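Local coordinates for periplasmic binding protein (Mycobacterium smegmatis, PDB 4MDY), which probably binds an iron-bearing ligand, such as a ferric siderophore, outside the cell membrane and hands it to an ABC transporter for uptake, at residues 18-23 with 122-127; 102-107 with 129-134. One frame throughout, in Å; residues are numbered along the deposited sequence.

Overall arrangement
Both contacts lie in the N-terminal lobe, on the same side of the chain's centre, with their own centres about 10 Å apart. Along the chain their segments alternate: 18-23, 102-107, 122-127, 129-134. Strands 99-102 and 121-123 are neighbours in the parallel sheet 33-35, 99-102, 121-123; the chain leaving 121-123 supplies one side of each contact, and the loop after 99-102 the other side of contact 2. Contact 1 sets the turn of the N-terminal hairpin against edge strand 121-123 and its exit. Thr125 N meets Glu132 OE1 at 2.8 Å, and Gln124 packs on Ala129 and Thr103. The two contacts thus join in a path from the hairpin toward what is probably the ligand cleft.

Contact 1: 18-23 with 122-127; sequences RHAFGD and VAQTGS
Ala20 N donates to Gln124 O at 2.8 Å, in the carbonyl plane and with an N-H...O angle of 161°, the one hydrogen bond between 18-23 and 122-127. The methyl of Ala20 lies beside the same strand exit, its CB 3.3 Å from Gly126 O. Ala123 CB touches two rings, on directions roughly at right angles: it sits over a face of the His19 imidazole, 4.0 Å from the ring centroid in a CH-pi contact, and meets the Phe21 ring at its edge, 3.6 Å from CD2. Beyond it, Phe21 CE2 reaches Gln124 NE2 at 3.6 Å, ring and amide planes standing nearly perpendicular at 85°; that NE2 is bonded to Leu107 O, which helps to fix the amide.

His19 CG is tucked between its own N and carbonyl carbon (chi1 52°), a setting that folds the ring back under the turn. There ND1 accepts Phe21 N at 3.1 Å, close to the ring plane, while NE2 pairs with Thr24 OG1, so both ring nitrogens are engaged. Gly22 O lies over the imidazole face opposite Ala123. His19 to Gly22 form a type I turn joining strands 15-19 and 22-26 in a beta hairpin. Tyr112 of helix 109-116 meets both aromatic rings, Ile140 of helix 134-144 touches His19, and the hairpin turn packs across edge strand 121-123 and the chain leaving it.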
ATOM      1  N   ARG A  18     -20.058  -7.588   3.652  1.00 22.43           N
ATOM      2  CA  ARG A  18     -19.773  -9.007   3.512  1.00 24.98           C
ATOM      3  C   ARG A  18     -18.277  -9.212   3.348  1.00 21.35           C
ATOM      4  O   ARG A  18     -17.634  -8.550   2.533  1.00 24.33           O
ATOM      5  CB  ARG A  18     -20.534  -9.571   2.313  1.00 29.16           C
ATOM      6  CG  ARG A  18     -22.000  -9.166   2.314  1.00 36.99           C
ATOM      7  CD  ARG A  18     -22.765  -9.817   1.178  1.00 47.04           C
ATOM      8  NE  ARG A  18     -22.981 -11.247   1.418  1.00 57.38           N
ATOM      9  CZ  ARG A  18     -24.027 -11.777   2.061  1.00 59.53           C
ATOM     10  NH1 ARG A  18     -24.995 -11.008   2.561  1.00 57.27           N
ATOM     11  NH2 ARG A  18     -24.106 -13.101   2.202  1.00 58.07           N
ATOM     12  N   HIS A  19     -17.722 -10.116   4.141  1.00 22.57           N
ATOM     13  CA  HIS A  19     -16.280 -10.332   4.160  1.00 21.81           C
ATOM     14  C   HIS A  19     -15.964 -11.823   4.348  1.00 21.49           C
ATOM     15  O   HIS A  19     -16.872 -12.669   4.343  1.00 22.13           O
ATOM     16  CB  HIS A  19     -15.643  -9.455   5.257  1.00 20.95           C
ATOM     17  CG  HIS A  19     -16.281  -9.607   6.600  1.00 17.74           C
ATOM     18  ND1 HIS A  19     -16.198 -10.769   7.331  1.00 19.91           N
ATOM     19  CD2 HIS A  19     -17.024  -8.752   7.341  1.00 18.18           C
ATOM     20  CE1 HIS A  19     -16.860 -10.629   8.464  1.00 20.96           C
ATOM     21  NE2 HIS A  19     -17.373  -9.414   8.496  1.00 20.21           N
ATOM     22  N   ALA A  20     -14.686 -12.138   4.520  1.00 19.79           N
ATOM     23  CA  ALA A  20     -14.218 -13.528   4.563  1.00 23.29           C
ATOM     24  C   ALA A  20     -14.841 -14.371   5.679  1.00 23.08           C
ATOM     25  O   ALA A  20     -14.904 -15.587   5.566  1.00 23.09           O
ATOM     26  CB  ALA A  20     -12.701 -13.566   4.674  1.00 23.30           C
ATOM     27  N   PHE A  21     -15.274 -13.724   6.755  1.00 23.71           N
ATOM     28  CA  PHE A  21     -15.826 -14.415   7.924  1.00 26.70           C
ATOM     29  C   PHE A  21     -17.329 -14.206   8.110  1.00 26.56           C
ATOM     30  O   PHE A  21     -17.874 -14.469   9.182  1.00 29.41           O
ATOM     31  CB  PHE A  21     -15.029 -13.982   9.151  1.00 26.96           C
ATOM     32  CG  PHE A  21     -13.553 -14.165   8.970  1.00 26.06           C
ATOM     33  CD1 PHE A  21     -13.027 -15.439   8.809  1.00 27.38           C
ATOM     34  CD2 PHE A  21     -12.698 -13.079   8.898  1.00 27.29           C
ATOM     35  CE1 PHE A  21     -11.674 -15.631   8.613  1.00 26.65           C
ATOM     36  CE2 PHE A  21     -11.338 -13.263   8.707  1.00 28.85           C
ATOM     37  CZ  PHE A  21     -10.826 -14.539   8.563  1.00 30.71           C
ATOM     38  N   GLY A  22     -17.995 -13.763   7.049  1.00 27.59           N
ATOM     39  CA  GLY A  22     -19.434 -13.584   7.051  1.00 29.16           C
ATOM     40  C   GLY A  22     -19.816 -12.129   6.889  1.00 27.39           C
ATOM     41  O   GLY A  22     -19.196 -11.400   6.116  1.00 31.59           O
ATOM     42  N   ASP A  23     -20.840 -11.717   7.630  1.00 25.87           N
ATOM     43  CA  ASP A  23     -21.421 -10.392   7.515  1.00 26.03           C
ATOM     44  C   ASP A  23     -21.148  -9.586   8.777  1.00 25.13           C
ATOM     45  O   ASP A  23     -21.113 -10.141   9.872  1.00 25.72           O
ATOM     46  CB  ASP A  23     -22.934 -10.496   7.318  1.00 28.10           C
ATOM     47  CG  ASP A  23     -23.321 -11.042   5.951  1.00 34.22           C
ATOM     48  OD1 ASP A  23     -22.431 -11.353   5.128  1.00 36.26           O
ATOM     49  OD2 ASP A  23     -24.539 -11.153   5.699  1.00 35.49           O
ATOM     50  N   VAL A 122     -14.587  -5.203  10.505  1.00 19.15           N
ATOM     51  CA  VAL A 122     -14.517  -5.328   9.048  1.00 19.60           C
ATOM     52  C   VAL A 122     -13.261  -6.112   8.691  1.00 18.34           C
ATOM     53  O   VAL A 122     -12.141  -5.655   8.952  1.00 17.75           O
ATOM     54  CB  VAL A 122     -14.466  -3.950   8.346  1.00 19.87           C
ATOM     55  CG1 VAL A 122     -14.546  -4.123   6.828  1.00 19.78           C
ATOM     56  CG2 VAL A 122     -15.583  -3.043   8.835  1.00 21.51           C
ATOM     57  N   ALA A 123     -13.461  -7.285   8.092  1.00 19.92           N
ATOM     58  CA  ALA A 123     -12.377  -8.174   7.687  1.00 21.09           C
ATOM     59  C   ALA A 123     -12.063  -8.059   6.202  1.00 19.97           C
ATOM     60  O   ALA A 123     -12.807  -7.442   5.427  1.00 18.81           O
ATOM     61  CB  ALA A 123     -12.737  -9.620   8.015  1.00 21.07           C
ATOM     62  N   GLN A 124     -10.956  -8.684   5.817  1.00 20.31           N
ATOM     63  CA  GLN A 124     -10.611  -8.860   4.414  1.00 21.07           C
ATOM     64  C   GLN A 124     -11.788  -9.506   3.673  1.00 21.34           C
ATOM     65  O   GLN A 124     -12.593 -10.236   4.266  1.00 19.56           O
ATOM     66  CB  GLN A 124      -9.340  -9.700   4.256  1.00 20.84           C
ATOM     67  CG  GLN A 124      -9.449 -11.153   4.717  1.00 21.91           C
ATOM     68  CD  GLN A 124      -9.054 -11.368   6.170  1.00 23.74           C
ATOM     69  OE1 GLN A 124      -9.190 -10.475   7.012  1.00 22.41           O
ATOM     70  NE2 GLN A 124      -8.558 -12.559   6.467  1.00 24.16           N
ATOM     71  N   THR A 125     -11.899  -9.224   2.388  1.00 23.05           N
ATOM     72  CA  THR A 125     -13.076  -9.660   1.630  1.00 25.53           C
ATOM     73  C   THR A 125     -12.970 -11.107   1.176  1.00 26.06           C
ATOM     74  O   THR A 125     -13.983 -11.804   1.078  1.00 30.17           O
ATOM     75  CB  THR A 125     -13.310  -8.766   0.399  1.00 27.54           C
ATOM     76  OG1 THR A 125     -12.088  -8.623  -0.322  1.00 31.73           O
ATOM     77  CG2 THR A 125     -13.774  -7.397   0.814  1.00 27.28           C
ATOM     78  N   GLY A 126     -11.751 -11.554   0.895  1.00 25.82           N
ATOM     79  CA  GLY A 126     -11.517 -12.892   0.371  1.00 29.35           C
ATOM     80  C   GLY A 126     -10.447 -13.633   1.147  1.00 29.27           C
ATOM     81  O   GLY A 126     -10.396 -13.555   2.373  1.00 29.13           O
ATOM     82  N   SER A 127      -9.580 -14.332   0.426  1.00 30.98           N
ATOM     83  CA  SER A 127      -8.633 -15.273   1.029  1.00 34.45           C
ATOM     84  C   SER A 127      -7.236 -14.702   1.327  1.00 34.77           C
ATOM     85  O   SER A 127      -6.342 -15.448   1.726  1.00 35.08           O
ATOM     86  CB  SER A 127      -8.500 -16.487   0.112  1.00 38.80           C
ATOM     87  OG  SER A 127      -7.975 -16.101  -1.145  1.00 43.60           O
TER

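Contact 2: 102-107 with 129-134; sequences ATNAGL and AFFEPW
Ala129 O is gripped by Gly106 N at 3.0 Å, by a water at 2.8 Å and, weakly, by Ala105 N; the Gly106 donor stands above the carbonyl plane, 51° out of it. The same water accepts from Ala105 N and Leu107 N, filling in between the bend of 102-107 and Ala129. Over the bend lies the Phe130 ring, one face on the Gly106 backbone, with Gly106 CA 3.7 Å from its centroid in a CH-pi contact and Asn104 OD1 in plane at its edge. This oxygen also accepts Phe131 N at 2.8 Å, from above the amide plane. With CG anti to the backbone N (chi1 -168°), Asn104 places OD1 over one face of the Phe131 ring, offset toward its rim, while ND2 bonds Thr39 OG1. A second water bridges Thr103 O and Glu132 N. Glu132 OE2 packs on Thr103 CB at 3.6 Å, its OE1 being held by Thr125. Loops after parallel strands face the cleft in solute-binding proteins of this class, as 102-107 and 129-134 probably do; a bound PEG, probably from the crystallisation liquor, lies about 6 Å from the Phe131 side chain, which fits a pocket there without proving one.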
ATOM      1  N   ALA A 102     -10.077  -4.153  10.115  1.00 16.80           N
ATOM      2  CA  ALA A 102      -8.971  -5.096  10.085  1.00 18.84           C
ATOM      3  C   ALA A 102      -8.946  -5.893   8.784  1.00 17.37           C
ATOM      4  O   ALA A 102      -9.058  -7.120   8.778  1.00 16.81           O
ATOM      5  CB  ALA A 102      -9.026  -6.022  11.294  1.00 18.27           C
ATOM      6  N   THR A 103      -8.774  -5.179   7.678  1.00 18.42           N
ATOM      7  CA  THR A 103      -8.735  -5.802   6.362  1.00 17.81           C
ATOM      8  C   THR A 103      -7.310  -6.195   5.970  1.00 17.29           C
ATOM      9  O   THR A 103      -7.123  -7.064   5.126  1.00 16.55           O
ATOM     10  CB  THR A 103      -9.316  -4.860   5.284  1.00 17.85           C
ATOM     11  OG1 THR A 103      -8.543  -3.656   5.230  1.00 19.38           O
ATOM     12  CG2 THR A 103     -10.749  -4.511   5.595  1.00 19.52           C
ATOM     13  N   ASN A 104      -6.317  -5.575   6.613  1.00 17.86           N
ATOM     14  CA  ASN A 104      -4.907  -5.770   6.286  1.00 18.36           C
ATOM     15  C   ASN A 104      -4.106  -5.996   7.569  1.00 18.94           C
ATOM     16  O   ASN A 104      -3.128  -5.297   7.841  1.00 17.97           O
ATOM     17  CB  ASN A 104      -4.392  -4.537   5.535  1.00 19.36           C
ATOM     18  CG  ASN A 104      -3.025  -4.745   4.901  1.00 16.51           C
ATOM     19  OD1 ASN A 104      -2.515  -5.860   4.814  1.00 17.04           O
ATOM     20  ND2 ASN A 104      -2.435  -3.660   4.433  1.00 19.80           N
ATOM     21  N   ALA A 105      -4.549  -6.983   8.341  1.00 20.77           N
ATOM     22  CA  ALA A 105      -4.078  -7.210   9.706  1.00 21.15           C
ATOM     23  C   ALA A 105      -3.719  -8.679  10.015  1.00 23.07           C
ATOM     24  O   ALA A 105      -3.367  -9.001  11.153  1.00 23.92           O
ATOM     25  CB  ALA A 105      -5.144  -6.721  10.676  1.00 22.84           C
ATOM     26  N   GLY A 106      -3.799  -9.558   9.017  1.00 21.33           N
ATOM     27  CA  GLY A 106      -3.556 -10.987   9.222  1.00 22.95           C
ATOM     28  C   GLY A 106      -4.657 -11.672  10.016  1.00 24.17           C
ATOM     29  O   GLY A 106      -4.428 -12.681  10.677  1.00 25.24           O
ATOM     30  N   LEU A 107      -5.866 -11.135   9.921  1.00 25.35           N
ATOM     31  CA  LEU A 107      -6.996 -11.627  10.691  1.00 25.88           C
ATOM     32  C   LEU A 107      -7.340 -13.070  10.327  1.00 26.54           C
ATOM     33  O   LEU A 107      -7.425 -13.407   9.147  1.00 27.03           O
ATOM     34  CB  LEU A 107      -8.202 -10.722  10.440  1.00 25.74           C
ATOM     35  CG  LEU A 107      -9.372 -10.777  11.409  1.00 29.15           C
ATOM     36  CD1 LEU A 107      -8.935 -10.346  12.803  1.00 30.35           C
ATOM     37  CD2 LEU A 107     -10.495  -9.889  10.895  1.00 30.65           C
ATOM     38  N   ALA A 129      -5.235 -12.318   3.776  1.00 26.38           N
ATOM     39  CA  ALA A 129      -5.403 -11.725   5.103  1.00 22.84           C
ATOM     40  C   ALA A 129      -4.527 -10.490   5.270  1.00 20.32           C
ATOM     41  O   ALA A 129      -4.783  -9.659   6.138  1.00 20.00           O
ATOM     42  CB  ALA A 129      -5.088 -12.757   6.173  1.00 25.16           C
ATOM     43  N   PHE A 130      -3.491 -10.406   4.438  1.00 19.71           N
ATOM     44  CA  PHE A 130      -2.672  -9.213   4.273  1.00 20.97           C
ATOM     45  C   PHE A 130      -2.673  -8.801   2.801  1.00 19.46           C
ATOM     46  O   PHE A 130      -2.650  -9.648   1.910  1.00 17.32           O
ATOM     47  CB  PHE A 130      -1.225  -9.483   4.680  1.00 23.99           C
ATOM     48  CG  PHE A 130      -0.968  -9.406   6.164  1.00 24.93           C
ATOM     49  CD1 PHE A 130      -1.021  -8.190   6.829  1.00 23.99           C
ATOM     50  CD2 PHE A 130      -0.619 -10.544   6.881  1.00 26.58           C
ATOM     51  CE1 PHE A 130      -0.762  -8.110   8.179  1.00 24.58           C
ATOM     52  CE2 PHE A 130      -0.359 -10.473   8.240  1.00 25.77           C
ATOM     53  CZ  PHE A 130      -0.427  -9.253   8.888  1.00 25.34           C
ATOM     54  N   PHE A 131      -2.672  -7.497   2.563  1.00 20.90           N
ATOM     55  CA  PHE A 131      -2.447  -6.927   1.236  1.00 20.56           C
ATOM     56  C   PHE A 131      -3.392  -7.456   0.156  1.00 18.80           C
ATOM     57  O   PHE A 131      -2.962  -7.774  -0.947  1.00 19.86           O
ATOM     58  CB  PHE A 131      -0.978  -7.099   0.831  1.00 22.95           C
ATOM     59  CG  PHE A 131      -0.016  -6.540   1.842  1.00 25.71           C
ATOM     60  CD1 PHE A 131      -0.073  -5.201   2.198  1.00 28.71           C
ATOM     61  CD2 PHE A 131       0.931  -7.350   2.451  1.00 28.37           C
ATOM     62  CE1 PHE A 131       0.799  -4.676   3.137  1.00 30.77           C
ATOM     63  CE2 PHE A 131       1.804  -6.830   3.393  1.00 29.86           C
ATOM     64  CZ  PHE A 131       1.737  -5.494   3.735  1.00 29.00           C
ATOM     65  N   GLU A 132      -4.678  -7.539   0.483  1.00 18.47           N
ATOM     66  CA  GLU A 132      -5.715  -7.756  -0.530  1.00 19.54           C
ATOM     67  C   GLU A 132      -5.761  -6.541  -1.463  1.00 18.54           C
ATOM     68  O   GLU A 132      -5.295  -5.457  -1.092  1.00 18.52           O
ATOM     69  CB  GLU A 132      -7.083  -7.976   0.125  1.00 20.06           C
ATOM     70  CG  GLU A 132      -7.702  -6.730   0.752  1.00 22.41           C
ATOM     71  CD  GLU A 132      -9.105  -6.944   1.286  1.00 23.04           C
ATOM     72  OE1 GLU A 132      -9.700  -8.024   1.079  1.00 28.55           O
ATOM     73  OE2 GLU A 132      -9.620  -6.004   1.914  1.00 26.61           O
ATOM     74  N   PRO A 133      -6.317  -6.706  -2.677  1.00 18.55           N
ATOM     75  CA  PRO A 133      -6.384  -5.579  -3.613  1.00 17.67           C
ATOM     76  C   PRO A 133      -6.852  -4.266  -2.958  1.00 16.89           C
ATOM     77  O   PRO A 133      -7.866  -4.245  -2.259  1.00 17.30           O
ATOM     78  CB  PRO A 133      -7.384  -6.067  -4.670  1.00 17.87           C
ATOM     79  CG  PRO A 133      -7.172  -7.538  -4.698  1.00 18.29           C
ATOM     80  CD  PRO A 133      -6.852  -7.941  -3.277  1.00 17.78           C
ATOM     81  N   TRP A 134      -6.100  -3.188  -3.174  1.00 17.00           N
ATOM     82  CA  TRP A 134      -6.400  -1.899  -2.531  1.00 16.11           C
ATOM     83  C   TRP A 134      -7.832  -1.438  -2.773  1.00 15.64           C
ATOM     84  O   TRP A 134      -8.457  -0.872  -1.894  1.00 13.60           O
ATOM     85  CB  TRP A 134      -5.387  -0.804  -2.933  1.00 16.19           C
ATOM     86  CG  TRP A 134      -5.572  -0.188  -4.282  1.00 16.28           C
ATOM     87  CD1 TRP A 134      -5.123  -0.679  -5.477  1.00 16.56           C
ATOM     88  CD2 TRP A 134      -6.252   1.034  -4.582  1.00 16.51           C
ATOM     89  NE1 TRP A 134      -5.483   0.163  -6.502  1.00 18.58           N
ATOM     90  CE2 TRP A 134      -6.177   1.222  -5.984  1.00 16.81           C
ATOM     91  CE3 TRP A 134      -6.921   1.987  -3.807  1.00 17.57           C
ATOM     92  CZ2 TRP A 134      -6.747   2.326  -6.626  1.00 18.46           C
ATOM     93  CZ3 TRP A 134      -7.479   3.088  -4.442  1.00 20.13           C
ATOM     94  CH2 TRP A 134      -7.388   3.246  -5.844  1.00 20.08           C
TER
HETATM   95  O   HOH W   1      -6.766  -8.901   7.998  1.00 19.39           O
HETATM   96  O   HOH W   2      -5.696  -8.215   3.045  1.00 17.10           O